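PDB 4H6Q: proline dehydrogenase from Deinococcus radiodurans, which oxidises L-proline to delta-1-pyrroline-5-carboxylate with the help of FAD, passing the electrons on to a quinone in the first step of proline breakdown to glutamate. Local coordinates for residues G59-I68 / Y96-V104; T75-E86 / N119-Y130. All blocks are in the same frame, centred on the assembly; numbering follows the deposited sequence.

Overall arrangement
Contact 1 joins the first two parallel strands of the beta8-alpha8 barrel and the loops that follow them, 59-68 and 96-104; contact 2 packs the helices that come after these strands, 75-86 and 119-130, side by side on the outside. Their centres are 11 Å apart, and along the chain their segments alternate. The two meet directly: Asn119 ND2 lies 2.9 Å from Val104 O, and the ring of Phe77 packs on Leu63, Leu64 and Ser103. Contact 1 reaches the active site through Lys100, which holds the bound tetrahydrofuran-2-carboxylic acid, whereas in contact 2 the side chain of Val81 stays about 13 Å from that ligand.

Contact 1: residues G59-I68 / Y96-V104; sequences GNLDLLGEFI and YVSIKLSSV. With TFB (tetrahydrofuran-2-carboxylic acid), chain D.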
loop_
_atom_site.group_PDB
_atom_site.type_symbol
_atom_site.label_atom_id
_atom_site.label_comp_id
_atom_site.label_asym_id
_atom_site.label_seq_id
_atom_site.Cartn_x
_atom_site.Cartn_y
_atom_site.Cartn_z
ATOM N N GLY A 59 2.709 -8.775 -7.193
ATOM C CA GLY A 59 3.448 -8.080 -6.146
ATOM C C GLY A 59 3.180 -6.567 -6.149
ATOM O O GLY A 59 2.822 -5.944 -7.161
ATOM N N ASN A 60 3.393 -5.982 -4.987
ATOM C CA ASN A 60 3.235 -4.544 -4.775
ATOM C C ASN A 60 4.455 -4.159 -3.925
ATOM O O ASN A 60 4.485 -4.389 -2.694
ATOM C CB ASN A 60 1.910 -4.301 -4.014
ATOM C CG ASN A 60 1.739 -2.911 -3.526
ATOM O OD1 ASN A 60 2.505 -1.987 -3.859
ATOM N ND2 ASN A 60 0.703 -2.734 -2.685
ATOM N N LEU A 61 5.505 -3.634 -4.573
ATOM C CA LEU A 61 6.817 -3.425 -3.927
ATOM C C LEU A 61 6.801 -2.171 -3.051
ATOM O O LEU A 61 6.237 -1.139 -3.424
ATOM C CB LEU A 61 7.917 -3.306 -4.988
ATOM C CG LEU A 61 8.283 -4.639 -5.638
ATOM C CD1 LEU A 61 8.860 -4.386 -7.039
ATOM C CD2 LEU A 61 9.251 -5.361 -4.723
ATOM N N ASP A 62 7.518 -2.231 -1.926
ATOM C CA ASP A 62 7.687 -1.057 -1.094
ATOM C C ASP A 62 9.069 -1.015 -0.496
ATOM O O ASP A 62 9.488 -1.994 0.129
ATOM C CB ASP A 62 6.603 -1.046 -0.013
ATOM C CG ASP A 62 6.808 0.032 1.038
ATOM O OD1 ASP A 62 6.591 1.270 0.761
ATOM O OD2 ASP A 62 7.194 -0.329 2.139
ATOM N N LEU A 63 9.784 0.097 -0.683
ATOM C CA LEU A 63 11.042 0.343 0.026
ATOM C C LEU A 63 10.704 0.879 1.397
ATOM O O LEU A 63 10.000 1.888 1.523
ATOM C CB LEU A 63 11.892 1.353 -0.743
ATOM C CG LEU A 63 13.181 1.824 -0.047
ATOM C CD1 LEU A 63 14.168 0.658 0.185
ATOM C CD2 LEU A 63 13.856 2.896 -0.892
ATOM N N LEU A 64 11.217 0.235 2.446
ATOM C CA LEU A 64 10.852 0.613 3.812
ATOM C C LEU A 64 11.519 1.904 4.287
ATOM O O LEU A 64 12.677 2.177 3.954
ATOM C CB LEU A 64 11.207 -0.532 4.772
ATOM C CG LEU A 64 10.239 -1.730 4.629
ATOM C CD1 LEU A 64 10.821 -2.969 5.358
ATOM C CD2 LEU A 64 8.814 -1.386 5.109
ATOM N N GLY A 65 10.778 2.706 5.045
ATOM C CA GLY A 65 11.307 3.945 5.597
ATOM C C GLY A 65 10.203 5.012 5.613
ATOM O O GLY A 65 9.295 4.999 4.781
ATOM N N GLU A 66 10.259 5.941 6.547
ATOM C CA GLU A 66 9.160 6.890 6.715
ATOM C C GLU A 66 9.568 8.057 7.611
ATOM O O GLU A 66 10.540 7.946 8.397
ATOM C CB GLU A 66 7.921 6.155 7.319
ATOM C CG GLU A 66 8.211 5.450 8.651
ATOM C CD GLU A 66 7.137 4.488 9.031
ATOM O OE1 GLU A 66 6.568 4.634 10.129
ATOM O OE2 GLU A 66 6.832 3.575 8.226
ATOM N N PHE A 67 8.828 9.148 7.521
ATOM C CA PHE A 67 9.052 10.345 8.375
ATOM C C PHE A 67 10.513 10.756 8.333
ATOM O O PHE A 67 11.165 10.979 9.355
ATOM C CB PHE A 67 8.549 10.136 9.819
ATOM C CG PHE A 67 7.101 9.715 9.881
ATOM C CD1 PHE A 67 6.094 10.543 9.366
ATOM C CD2 PHE A 67 6.734 8.450 10.350
ATOM C CE1 PHE A 67 4.771 10.131 9.340
ATOM C CE2 PHE A 67 5.413 8.062 10.371
ATOM C CZ PHE A 67 4.415 8.902 9.856
ATOM N N ILE A 68 11.028 10.884 7.109
ATOM C CA ILE A 68 12.424 11.232 6.901
ATOM C C ILE A 68 12.617 12.750 7.043
ATOM O O ILE A 68 11.948 13.543 6.361
ATOM C CB ILE A 68 12.884 10.693 5.534
ATOM C CG1 ILE A 68 12.686 9.155 5.536
ATOM C CG2 ILE A 68 14.331 11.100 5.259
ATOM C CD1 ILE A 68 13.220 8.495 4.306
ATOM N N TYR A 96 4.789 -2.004 -9.880
ATOM C CA TYR A 96 3.659 -1.626 -9.025
ATOM C C TYR A 96 4.303 -1.397 -7.665
ATOM O O TYR A 96 4.819 -2.346 -7.078
ATOM C CB TYR A 96 2.626 -2.749 -8.983
ATOM C CG TYR A 96 1.331 -2.401 -8.299
ATOM C CD1 TYR A 96 0.138 -2.430 -9.030
ATOM C CD2 TYR A 96 1.280 -2.040 -6.932
ATOM C CE1 TYR A 96 -1.111 -2.175 -8.413
ATOM C CE2 TYR A 96 0.040 -1.713 -6.320
ATOM C CZ TYR A 96 -1.132 -1.812 -7.056
ATOM O OH TYR A 96 -2.339 -1.567 -6.414
ATOM N N VAL A 97 4.324 -0.142 -7.217
ATOM C CA VAL A 97 5.100 0.256 -6.042
ATOM C C VAL A 97 4.215 1.141 -5.160
ATOM O O VAL A 97 3.515 2.043 -5.672
ATOM C CB VAL A 97 6.407 1.021 -6.464
ATOM C CG1 VAL A 97 7.137 1.580 -5.279
ATOM C CG2 VAL A 97 7.310 0.130 -7.310
ATOM N N SER A 98 4.326 0.931 -3.839
ATOM C CA SER A 98 3.681 1.785 -2.845
ATOM C C SER A 98 4.701 2.633 -2.174
ATOM O O SER A 98 5.746 2.122 -1.745
ATOM C CB SER A 98 2.912 0.929 -1.821
ATOM O OG SER A 98 1.798 0.242 -2.434
ATOM N N ILE A 99 4.395 3.924 -2.085
ATOM C CA ILE A 99 5.259 4.879 -1.382
ATOM C C ILE A 99 4.481 5.564 -0.283
ATOM O O ILE A 99 3.268 5.810 -0.387
ATOM C CB ILE A 99 5.891 5.932 -2.332
ATOM C CG1 ILE A 99 4.841 6.849 -2.978
ATOM C CG2 ILE A 99 6.748 5.209 -3.411
ATOM C CD1 ILE A 99 5.448 7.973 -3.845
ATOM N N LYS A 100 5.208 5.917 0.788
ATOM C CA LYS A 100 4.716 6.818 1.839
ATOM C C LYS A 100 5.239 8.204 1.526
ATOM O O LYS A 100 6.459 8.404 1.391
ATOM C CB LYS A 100 5.271 6.363 3.210
ATOM C CG LYS A 100 4.479 5.155 3.730
ATOM C CD LYS A 100 5.114 4.587 4.982
ATOM C CE LYS A 100 4.246 3.478 5.579
ATOM N NZ LYS A 100 3.973 2.329 4.673
ATOM N N LEU A 101 4.361 9.190 1.370
ATOM C CA LEU A 101 4.880 10.490 0.968
ATOM C C LEU A 101 5.791 11.146 2.049
ATOM O O LEU A 101 6.606 12.025 1.749
ATOM C CB LEU A 101 3.758 11.432 0.530
ATOM C CG LEU A 101 3.143 11.026 -0.843
ATOM C CD1 LEU A 101 1.812 11.705 -1.061
ATOM C CD2 LEU A 101 4.102 11.290 -2.003
ATOM N N SER A 102 5.651 10.729 3.323
ATOM C CA SER A 102 6.581 11.209 4.347
ATOM C C SER A 102 8.010 10.688 4.142
ATOM O O SER A 102 8.951 11.219 4.749
ATOM C CB SER A 102 6.113 10.784 5.738
ATOM O OG SER A 102 6.431 9.422 5.969
ATOM N N SER A 103 8.213 9.680 3.291
ATOM C CA SER A 103 9.567 9.229 2.969
ATOM C C SER A 103 10.217 10.061 1.896
ATOM O O SER A 103 11.449 10.012 1.744
ATOM C CB SER A 103 9.624 7.773 2.546
ATOM O OG SER A 103 9.007 7.560 1.284
ATOM N N VAL A 104 9.428 10.888 1.177
ATOM C CA VAL A 104 9.995 11.617 0.045
ATOM C C VAL A 104 9.761 13.123 0.126
ATOM O O VAL A 104 9.929 13.852 -0.854
ATOM C CB VAL A 104 9.522 11.021 -1.300
ATOM C CG1 VAL A 104 10.101 9.631 -1.463
ATOM C CG2 VAL A 104 7.994 11.022 -1.449
HETATM O OA TFB D . 0.991 0.689 5.309
HETATM C CA TFB D . 0.995 -0.253 6.375
HETATM C C TFB D . 2.244 -0.102 7.218
HETATM O OB TFB D . 2.286 -0.665 8.344
HETATM C CB TFB D . 0.969 -1.590 5.764
HETATM C CG TFB D . 1.511 -1.369 4.428
HETATM C CD TFB D . 1.312 0.053 4.075
HETATM O OXT TFB D . 3.257 0.584 6.821
HETATM O O HOH W 1 6.619 1.518 4.140
HETATM O O HOH W 2 8.526 2.650 -1.510
HETATM O O HOH W 3 9.420 13.877 4.876
#
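A chi1 of 170° swings the Asn60 amide away from its own backbone N, and Ser98 OG lies beside the Ser98 N, so that amide and hydroxyl meet across the two strands. Ser98 OG donates to Asn60 OD1 at 2.7 Å, in the carbonyl plane and on a lone pair; Arg189 also bonds this hydroxyl. The same OD1 lies at the edge of the Tyr96 ring, 3.3 Å from Tyr96 CD2, with amide and ring planes 71° apart. Backbone bonds on both sides of Val97, Leu61 N to Tyr96 O and Ser98 N to Leu61 O, join the strands in parallel register. Further on they diverge and waters bridge them: one molecule links Leu63 N to Ser98 O, another links Asp62 OD2 to Lys100 NZ. The lysine chain runs extended beside Glu66 and bends only at its last torsion (chi4 58°), bringing Lys100 NZ 2.9 Å from OXT of the bound tetrahydrofuran-2-carboxylic acid. The ammonium also forms a salt bridge with Asp137, and Glu66 turns its carboxylate to Arg293. In the loops, Ser102 OG sits over one face of the Phe67 ring, toward its rim, accepts from Phe67 N at 2.9 Å and also bonds Glu139. Neighbouring parallel strands of a beta8-alpha8 barrel, with Lys100 near the C-terminal end of one reaching the ligand, place the site where TIM barrels keep theirs.

Contact 2: residues T75-E86 / N119-Y130; sequences TEFADDVIKLIE and NARRIIAKAKEY
Asp79 OD1 takes two N-H groups of Arg122 end-on, NH2 at 2.9 Å and NH1 at 3.0 Å. The oxygen lies close to the guanidinium plane, but the carboxylate is turned 76° from that plane. A second fork comes from within the helix: Arg122 NE and NH2 both reach Asn119 OD1, NE in its carbonyl plane and NH2 from above it. A bend at chi3 (-58°) turns the guanidinium back toward Ala78, whose CB lies 3.5 Å from Arg122 NH2, and Ile82 CD1 approaches the group obliquely. Asn119 ND2 makes a weak bond to Thr75 OG1, while its stronger partner is Val104 O.

Deeper in, Ile123 packs knobs-into-holes among Ala78, Val81, Ile82 and Ile85; its CD1 reaches Ala78 CB and its CG2 meets both Val81 CG1 and Ile85 CD1. The helices run side by side, 5° from parallel with their axes 9.5 Å apart. At the far end, Glu86 spreads its carboxylate between two donors. Tyr130 OH gives a short 2.6 Å bond to Glu86 OE1, and Lys126 NZ a salt bridge of 2.9 Å to Glu86 OE2, both on the syn side but tilted out of the carboxylate plane. Ile85 CG2 meets the edge of the Tyr130 ring, which also stacks on His89. Lys126 has a weaker second partner in Glu129. The apolar core is thus flanked by charge pairs at both ends; the guanidinium, forked onto Asp79 OD1 and Asn119 OD1, should have little freedom to rotate, and the neighbouring ammonium would be expected to favour an ionised Glu86.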
loop_
_atom_site.group_PDB
_atom_site.type_symbol
_atom_site.label_atom_id
_atom_site.label_comp_id
_atom_site.label_asym_id
_atom_site.label_seq_id
_atom_site.Cartn_x
_atom_site.Cartn_y
_atom_site.Cartn_z
ATOM N N THR A 75 15.063 12.961 -0.873
ATOM C CA THR A 75 15.280 12.897 -2.315
ATOM C C THR A 75 16.113 11.674 -2.670
ATOM O O THR A 75 15.841 10.999 -3.684
ATOM C CB THR A 75 15.871 14.241 -2.828
ATOM O OG1 THR A 75 14.977 15.293 -2.391
ATOM C CG2 THR A 75 15.984 14.280 -4.352
ATOM N N GLU A 76 17.106 11.360 -1.854
ATOM C CA GLU A 76 17.824 10.081 -2.003
ATOM C C GLU A 76 16.875 8.892 -1.934
ATOM O O GLU A 76 17.009 7.908 -2.696
ATOM C CB GLU A 76 18.924 9.963 -0.921
ATOM C CG GLU A 76 19.741 8.671 -1.010
ATOM C CD GLU A 76 20.752 8.550 0.107
ATOM O OE1 GLU A 76 20.969 9.513 0.870
ATOM O OE2 GLU A 76 21.358 7.468 0.254
ATOM N N PHE A 77 15.904 8.943 -1.025
ATOM C CA PHE A 77 14.945 7.846 -0.854
ATOM C C PHE A 77 14.154 7.725 -2.171
ATOM O O PHE A 77 14.009 6.619 -2.711
ATOM C CB PHE A 77 13.998 8.120 0.324
ATOM C CG PHE A 77 13.142 6.953 0.663
ATOM C CD1 PHE A 77 13.440 6.137 1.757
ATOM C CD2 PHE A 77 12.003 6.654 -0.118
ATOM C CE1 PHE A 77 12.634 5.029 2.082
ATOM C CE2 PHE A 77 11.205 5.543 0.194
ATOM C CZ PHE A 77 11.514 4.747 1.311
ATOM N N ALA A 78 13.653 8.853 -2.697
ATOM C CA ALA A 78 12.959 8.814 -3.997
ATOM C C ALA A 78 13.835 8.226 -5.117
ATOM O O ALA A 78 13.345 7.439 -5.967
ATOM C CB ALA A 78 12.484 10.185 -4.349
ATOM N N ASP A 79 15.135 8.579 -5.103
ATOM C CA ASP A 79 16.034 8.027 -6.104
ATOM C C ASP A 79 16.171 6.508 -5.957
ATOM O O ASP A 79 16.255 5.785 -6.967
ATOM C CB ASP A 79 17.400 8.708 -6.008
ATOM C CG ASP A 79 17.374 10.165 -6.423
ATOM O OD1 ASP A 79 16.486 10.539 -7.210
ATOM O OD2 ASP A 79 18.308 10.885 -6.022
ATOM N N ASP A 80 16.172 6.006 -4.729
ATOM C CA ASP A 80 16.176 4.585 -4.480
ATOM C C ASP A 80 14.907 3.874 -4.904
ATOM O O ASP A 80 14.962 2.739 -5.394
ATOM C CB ASP A 80 16.496 4.319 -3.017
ATOM C CG ASP A 80 17.927 4.659 -2.645
ATOM O OD1 ASP A 80 18.790 4.718 -3.535
ATOM O OD2 ASP A 80 18.192 4.801 -1.428
ATOM N N VAL A 81 13.774 4.553 -4.815
ATOM C CA VAL A 81 12.522 4.007 -5.373
ATOM C C VAL A 81 12.594 3.937 -6.907
ATOM O O VAL A 81 12.164 2.932 -7.500
ATOM C CB VAL A 81 11.290 4.824 -4.916
ATOM C CG1 VAL A 81 10.021 4.312 -5.580
ATOM C CG2 VAL A 81 11.145 4.778 -3.377
ATOM N N ILE A 82 13.188 4.961 -7.537
ATOM C CA ILE A 82 13.404 4.903 -8.988
ATOM C C ILE A 82 14.327 3.748 -9.350
ATOM O O ILE A 82 14.078 3.049 -10.350
ATOM C CB ILE A 82 13.838 6.265 -9.521
ATOM C CG1 ILE A 82 12.632 7.205 -9.429
ATOM C CG2 ILE A 82 14.366 6.198 -10.968
ATOM C CD1 ILE A 82 12.904 8.731 -9.541
ATOM N N LYS A 83 15.402 3.503 -8.575
ATOM C CA LYS A 83 16.289 2.360 -8.849
ATOM C C LYS A 83 15.499 1.058 -8.758
ATOM O O LYS A 83 15.692 0.121 -9.555
ATOM C CB LYS A 83 17.458 2.315 -7.852
ATOM C CG LYS A 83 18.470 3.402 -8.075
ATOM C CD LYS A 83 19.588 3.293 -7.039
ATOM C CE LYS A 83 20.523 4.511 -7.088
ATOM N NZ LYS A 83 19.871 5.668 -7.809
ATOM N N LEU A 84 14.585 0.961 -7.808
ATOM C CA LEU A 84 13.727 -0.219 -7.687
ATOM C C LEU A 84 12.868 -0.403 -8.925
ATOM O O LEU A 84 12.734 -1.511 -9.447
ATOM C CB LEU A 84 12.857 -0.035 -6.447
ATOM C CG LEU A 84 11.702 -1.022 -6.298
ATOM C CD1 LEU A 84 12.213 -2.436 -6.042
ATOM C CD2 LEU A 84 10.748 -0.523 -5.197
ATOM N N ILE A 85 12.221 0.669 -9.373
ATOM C CA ILE A 85 11.366 0.586 -10.569
ATOM C C ILE A 85 12.187 0.150 -11.786
ATOM O O ILE A 85 11.733 -0.686 -12.595
ATOM C CB ILE A 85 10.677 1.958 -10.823
ATOM C CG1 ILE A 85 9.658 2.242 -9.722
ATOM C CG2 ILE A 85 10.054 2.036 -12.196
ATOM C CD1 ILE A 85 9.248 3.732 -9.652
ATOM N N GLU A 86 13.386 0.703 -11.966
ATOM C CA GLU A 86 14.257 0.265 -13.072
ATOM C C GLU A 86 14.585 -1.209 -12.976
ATOM O O GLU A 86 14.546 -1.937 -13.981
ATOM C CB GLU A 86 15.564 1.087 -13.122
ATOM C CG GLU A 86 15.377 2.585 -13.404
ATOM C CD GLU A 86 15.095 2.943 -14.828
ATOM O OE1 GLU A 86 14.794 2.041 -15.653
ATOM O OE2 GLU A 86 15.192 4.154 -15.141
ATOM N N ASN A 119 8.986 14.884 -5.774
ATOM C CA ASN A 119 9.570 13.544 -5.866
ATOM C C ASN A 119 8.544 12.541 -6.345
ATOM O O ASN A 119 8.898 11.626 -7.117
ATOM C CB ASN A 119 10.162 13.116 -4.514
ATOM C CG ASN A 119 11.545 13.741 -4.289
ATOM O OD1 ASN A 119 12.342 13.887 -5.230
ATOM N ND2 ASN A 119 11.845 14.133 -3.030
ATOM N N ALA A 120 7.284 12.660 -5.897
ATOM C CA ALA A 120 6.259 11.719 -6.381
ATOM C C ALA A 120 6.064 11.830 -7.892
ATOM O O ALA A 120 5.862 10.810 -8.576
ATOM C CB ALA A 120 4.928 11.942 -5.664
ATOM N N ARG A 121 6.142 13.034 -8.437
ATOM C CA ARG A 121 6.064 13.196 -9.888
ATOM C C ARG A 121 7.140 12.391 -10.603
ATOM O O ARG A 121 6.876 11.735 -11.627
ATOM C CB ARG A 121 6.203 14.673 -10.273
ATOM C CG ARG A 121 4.939 15.483 -10.039
ATOM C CD ARG A 121 5.228 16.951 -10.260
ATOM N NE ARG A 121 3.985 17.707 -10.209
ATOM C CZ ARG A 121 3.879 18.943 -9.751
ATOM N NH1 ARG A 121 4.943 19.555 -9.269
ATOM N NH2 ARG A 121 2.699 19.548 -9.740
ATOM N N ARG A 122 8.372 12.415 -10.100
ATOM C CA ARG A 122 9.484 11.691 -10.735
ATOM C C ARG A 122 9.268 10.183 -10.648
ATOM O O ARG A 122 9.533 9.442 -11.620
ATOM C CB ARG A 122 10.824 12.053 -10.070
ATOM C CG ARG A 122 11.136 13.534 -10.094
ATOM C CD ARG A 122 12.546 13.794 -9.600
ATOM N NE ARG A 122 12.875 13.322 -8.259
ATOM C CZ ARG A 122 13.791 12.371 -8.000
ATOM N NH1 ARG A 122 14.431 11.736 -8.970
ATOM N NH2 ARG A 122 14.091 12.081 -6.780
ATOM N N ILE A 123 8.820 9.715 -9.484
ATOM C CA ILE A 123 8.545 8.301 -9.295
ATOM C C ILE A 123 7.415 7.819 -10.226
ATOM O O ILE A 123 7.541 6.773 -10.903
ATOM C CB ILE A 123 8.216 8.027 -7.814
ATOM C CG1 ILE A 123 9.481 8.278 -6.939
ATOM C CG2 ILE A 123 7.607 6.630 -7.596
ATOM C CD1 ILE A 123 9.162 8.375 -5.429
ATOM N N ILE A 124 6.309 8.562 -10.257
ATOM C CA ILE A 124 5.167 8.128 -11.054
ATOM C C ILE A 124 5.502 8.203 -12.548
ATOM O O ILE A 124 5.119 7.307 -13.318
ATOM C CB ILE A 124 3.909 8.956 -10.737
ATOM C CG1 ILE A 124 3.518 8.809 -9.266
ATOM C CG2 ILE A 124 2.738 8.542 -11.695
ATOM C CD1 ILE A 124 2.576 9.915 -8.798
ATOM N N ALA A 125 6.226 9.240 -12.979
ATOM C CA ALA A 125 6.616 9.346 -14.392
ATOM C C ALA A 125 7.422 8.112 -14.807
ATOM O O ALA A 125 7.222 7.582 -15.901
ATOM C CB ALA A 125 7.414 10.635 -14.610
ATOM N N LYS A 126 8.348 7.657 -13.962
ATOM C CA LYS A 126 9.187 6.506 -14.280
ATOM C C LYS A 126 8.344 5.233 -14.325
ATOM O O LYS A 126 8.456 4.423 -15.288
ATOM C CB LYS A 126 10.381 6.389 -13.310
ATOM C CG LYS A 126 11.357 5.288 -13.634
ATOM C CD LYS A 126 11.933 5.337 -15.031
ATOM C CE LYS A 126 12.859 6.509 -15.197
ATOM N NZ LYS A 126 13.662 6.292 -16.411
ATOM N N ALA A 127 7.493 5.011 -13.324
ATOM C CA ALA A 127 6.639 3.821 -13.328
ATOM C C ALA A 127 5.739 3.859 -14.573
ATOM O O ALA A 127 5.605 2.832 -15.258
ATOM C CB ALA A 127 5.796 3.727 -12.058
ATOM N N LYS A 128 5.166 5.021 -14.907
ATOM C CA LYS A 128 4.264 5.113 -16.069
ATOM C C LYS A 128 4.989 4.838 -17.389
ATOM O O LYS A 128 4.417 4.234 -18.313
ATOM C CB LYS A 128 3.630 6.495 -16.127
ATOM C CG LYS A 128 2.689 6.713 -17.325
ATOM C CD LYS A 128 1.900 7.993 -17.236
ATOM C CE LYS A 128 1.081 8.184 -18.493
ATOM N NZ LYS A 128 0.226 9.413 -18.358
ATOM N N GLU A 129 6.260 5.225 -17.510
ATOM C CA GLU A 129 7.019 4.914 -18.729
ATOM C C GLU A 129 6.993 3.416 -19.014
ATOM O O GLU A 129 7.066 2.965 -20.195
ATOM C CB GLU A 129 8.462 5.352 -18.535
ATOM C CG GLU A 129 9.319 5.212 -19.756
ATOM C CD GLU A 129 10.750 5.650 -19.509
ATOM O OE1 GLU A 129 11.589 5.351 -20.397
ATOM O OE2 GLU A 129 11.012 6.279 -18.447
ATOM N N TYR A 130 6.959 2.641 -17.942
ATOM C CA TYR A 130 7.043 1.197 -18.061
ATOM C C TYR A 130 5.673 0.554 -17.863
ATOM O O TYR A 130 5.577 -0.633 -17.545
ATOM C CB TYR A 130 8.067 0.632 -17.065
ATOM C CG TYR A 130 9.479 1.190 -17.238
ATOM C CD1 TYR A 130 10.005 1.482 -18.508
ATOM C CD2 TYR A 130 10.300 1.419 -16.123
ATOM C CE1 TYR A 130 11.273 1.959 -18.649
ATOM C CE2 TYR A 130 11.584 1.900 -16.276
ATOM C CZ TYR A 130 12.065 2.181 -17.536
ATOM O OH TYR A 130 13.345 2.644 -17.694
#